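Local coordinates for jacalin-type lectin domain-containing protein (Musa acuminata, PDB 7KMU), which binds mannose-containing glycans as a jacalin-related banana lectin, with antiviral and mitogenic activity, at residues Met74-His79 / Leu92-Asn97. Sequence-based numbering, arbitrary orientation.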
ATOM      1  N   MET B  74      -7.255   9.900   2.175  1.00 11.35           N
ATOM      2  CA  MET B  74      -6.309   9.726   1.082  1.00 12.86           C
ATOM      3  C   MET B  74      -5.008   9.017   1.501  1.00 13.02           C
ATOM      4  O   MET B  74      -4.168   8.752   0.647  1.00 12.51           O
ATOM      5  CB  MET B  74      -6.045  11.024   0.290  1.00 17.89           C
ATOM      6  CG  MET B  74      -5.475  12.178   1.055  1.00 22.99           C
ATOM      7  SD  MET B  74      -5.587  13.709   0.033  1.00 29.19           S
ATOM      8  CE  MET B  74      -4.411  13.318  -1.320  1.00 26.40           C
ATOM      9  N   SER B  75      -4.859   8.650   2.781  1.00  8.91           N
ATOM     10  CA  SER B  75      -3.670   7.930   3.226  1.00  8.32           C
ATOM     11  C   SER B  75      -3.911   7.248   4.548  1.00  9.95           C
ATOM     12  O   SER B  75      -4.711   7.706   5.368  1.00  8.66           O
ATOM     13  CB  SER B  75      -2.461   8.864   3.336  1.00 13.21           C
ATOM     14  OG  SER B  75      -1.333   8.206   3.893  1.00 23.56           O
ATOM     15  N   MET B  76      -3.196   6.136   4.753  1.00  8.28           N
ATOM     16  CA  MET B  76      -3.134   5.419   6.015  1.00  7.34           C
ATOM     17  C   MET B  76      -1.679   5.042   6.237  1.00 10.02           C
ATOM     18  O   MET B  76      -0.988   4.628   5.303  1.00 10.17           O
ATOM     19  CB  MET B  76      -4.029   4.177   6.025  1.00  8.85           C
ATOM     20  CG  MET B  76      -3.879   3.352   7.312  1.00 10.81           C
ATOM     21  SD  MET B  76      -5.000   1.946   7.454  1.00 12.39           S
ATOM     22  CE  MET B  76      -4.220   0.761   6.304  1.00 10.72           C
ATOM     23  N   GLU B  77      -1.195   5.207   7.468  1.00  8.11           N
ATOM     24  CA  GLU B  77       0.158   4.813   7.804  1.00  8.80           C
ATOM     25  C   GLU B  77       0.245   4.374   9.224  1.00 10.05           C
ATOM     26  O   GLU B  77      -0.565   4.781  10.055  1.00 10.78           O
ATOM     27  CB  GLU B  77       1.189   5.895   7.481  1.00 11.09           C
ATOM     28  CG  GLU B  77       1.047   7.169   8.273  1.00 16.58           C
ATOM     29  CD  GLU B  77       1.790   8.314   7.616  1.00 35.25           C
ATOM     30  OE1 GLU B  77       1.121   9.272   7.174  1.00 24.91           O
ATOM     31  OE2 GLU B  77       3.035   8.239   7.518  1.00 29.15           O
ATOM     32  N   GLY B  78       1.214   3.536   9.506  1.00  8.90           N
ATOM     33  CA  GLY B  78       1.368   3.046  10.862  1.00  9.15           C
ATOM     34  C   GLY B  78       2.548   2.133  11.040  1.00 11.03           C
ATOM     35  O   GLY B  78       3.440   2.090  10.187  1.00 10.16           O
ATOM     36  N   HIS B  79       2.543   1.390  12.166  1.00  8.55           N
ATOM     37  CA  HIS B  79       3.605   0.454  12.507  1.00  8.45           C
ATOM     38  C   HIS B  79       3.059  -0.896  12.899  1.00 11.06           C
ATOM     39  O   HIS B  79       2.086  -0.967  13.660  1.00 10.70           O
ATOM     40  CB  HIS B  79       4.447   0.987  13.682  1.00  9.47           C
ATOM     41  CG  HIS B  79       5.443   2.018  13.274  1.00 12.13           C
ATOM     42  ND1 HIS B  79       6.791   1.708  13.160  1.00 14.02           N
ATOM     43  CD2 HIS B  79       5.257   3.317  12.943  1.00 13.57           C
ATOM     44  CE1 HIS B  79       7.383   2.835  12.783  1.00 13.51           C
ATOM     45  NE2 HIS B  79       6.502   3.826  12.631  1.00 13.44           N
ATOM     46  N   LEU B  92      -1.102   4.169  14.319  1.00  7.50           N
ATOM     47  CA  LEU B  92      -1.946   4.340  13.154  1.00  7.50           C
ATOM     48  C   LEU B  92      -2.314   5.810  12.961  1.00 10.02           C
ATOM     49  O   LEU B  92      -2.609   6.512  13.930  1.00  9.32           O
ATOM     50  CB  LEU B  92      -3.231   3.491  13.316  1.00  8.08           C
ATOM     51  CG  LEU B  92      -4.103   3.302  12.070  1.00 11.57           C
ATOM     52  CD1 LEU B  92      -3.340   2.553  10.948  1.00 11.38           C
ATOM     53  CD2 LEU B  92      -5.383   2.531  12.431  1.00 13.05           C
ATOM     54  N   THR B  93      -2.338   6.244  11.694  1.00  8.02           N
ATOM     55  CA  THR B  93      -2.741   7.577  11.276  1.00  7.79           C
ATOM     56  C   THR B  93      -3.611   7.435  10.039  1.00 10.37           C
ATOM     57  O   THR B  93      -3.335   6.582   9.173  1.00  9.67           O
ATOM     58  CB  THR B  93      -1.502   8.427  10.893  1.00 10.70           C
ATOM     59  OG1 THR B  93      -0.591   8.542  11.994  1.00 11.81           O
ATOM     60  CG2 THR B  93      -1.870   9.845  10.418  1.00 10.77           C
ATOM     61  N   LEU B  94      -4.647   8.278   9.941  1.00  8.67           N
ATOM     62  CA  LEU B  94      -5.457   8.411   8.727  1.00  8.61           C
ATOM     63  C   LEU B  94      -5.335   9.854   8.296  1.00 11.89           C
ATOM     64  O   LEU B  94      -5.496  10.752   9.139  1.00 11.28           O
ATOM     65  CB  LEU B  94      -6.942   8.046   8.910  1.00  9.01           C
ATOM     66  CG  LEU B  94      -7.244   6.619   9.362  1.00 12.53           C
ATOM     67  CD1 LEU B  94      -8.737   6.431   9.589  1.00 13.20           C
ATOM     68  CD2 LEU B  94      -6.756   5.590   8.327  1.00 13.12           C
ATOM     69  N   THR B  95      -5.045  10.096   7.011  1.00  8.36           N
ATOM     70  CA  THR B  95      -4.942  11.465   6.517  1.00  7.98           C
ATOM     71  C   THR B  95      -6.011  11.683   5.475  1.00 12.05           C
ATOM     72  O   THR B  95      -6.222  10.824   4.613  1.00 10.30           O
ATOM     73  CB  THR B  95      -3.546  11.758   5.952  1.00 11.95           C
ATOM     74  OG1 THR B  95      -2.548  11.438   6.935  1.00 13.20           O
ATOM     75  CG2 THR B  95      -3.388  13.229   5.520  1.00 12.70           C
ATOM     76  N   THR B  96      -6.743  12.790   5.593  1.00 10.23           N
ATOM     77  CA  THR B  96      -7.765  13.142   4.614  1.00 10.23           C
ATOM     78  C   THR B  96      -7.220  14.239   3.708  1.00 14.20           C
ATOM     79  O   THR B  96      -6.091  14.692   3.883  1.00 13.42           O
ATOM     80  CB  THR B  96      -9.066  13.578   5.309  1.00 11.63           C
ATOM     81  OG1 THR B  96      -8.928  14.939   5.759  1.00 10.85           O
ATOM     82  CG2 THR B  96      -9.457  12.671   6.452  1.00 12.30           C
ATOM     83  N   ASN B  97      -8.054  14.711   2.769  1.00 14.13           N
ATOM     84  CA  ASN B  97      -7.674  15.823   1.899  1.00 14.02           C
ATOM     85  C   ASN B  97      -7.617  17.139   2.695  1.00 18.30           C
ATOM     86  O   ASN B  97      -7.132  18.145   2.169  1.00 19.34           O
ATOM     87  CB  ASN B  97      -8.649  15.943   0.711  1.00 15.23           C
ATOM     88  CG  ASN B  97     -10.109  16.070   1.077  1.00 20.75           C
ATOM     89  OD1 ASN B  97     -10.614  15.452   2.016  1.00 15.26           O
ATOM     90  ND2 ASN B  97     -10.846  16.868   0.306  1.00 20.96           N
TER
HETATM   91  O   HOH W   1      -1.555   8.880   6.739  1.00 17.04           O
HETATM   92  O   HOH W   2       0.796   6.223  12.269  1.00 14.58           O
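Two amides converge on Thr95 O: Met74 N sits 2.8 Å from it, in the carbonyl plane, while Ser75 N adds a weak, bent bond. Met74 and Ser75 thus share one partner residue, a classic beta bulge. Thr95 N returns a nearly straight bond to Ser75 O (172° at the hydrogen), its donor lifted above the carbonyl plane; past the bulge the regular pairing resumes, and Thr93 N reaches Glu77 O at 2.8 Å. A water donates to that same oxygen while also bonding Thr93 OG1. This antiparallel hairpin, strands 73-83 and 86-96, forms the middle of one of the three four-stranded sheets of the beta-prism fold of jacalin-related lectins. On one face a second water ties Ser75 OG, Thr95 OG1 and Glu77 OE1 together, donating to the carboxylate at 2.7 Å. Glu77 CG, wedged between its own N and carbonyl carbon (chi1 64°), lies alongside Thr93 CB. The opposite face is apolar: Met76 CG meets Leu92 CD1 and Leu94 CD2, each at 3.8 Å, with Ile135 and Val137 of strand 132-140 touching Met76 too. At the bulge end of the pair, Met74 SD rests against Asn97 CA at 3.5 Å, where Asn97 OD1 accepts from Tyr72 N.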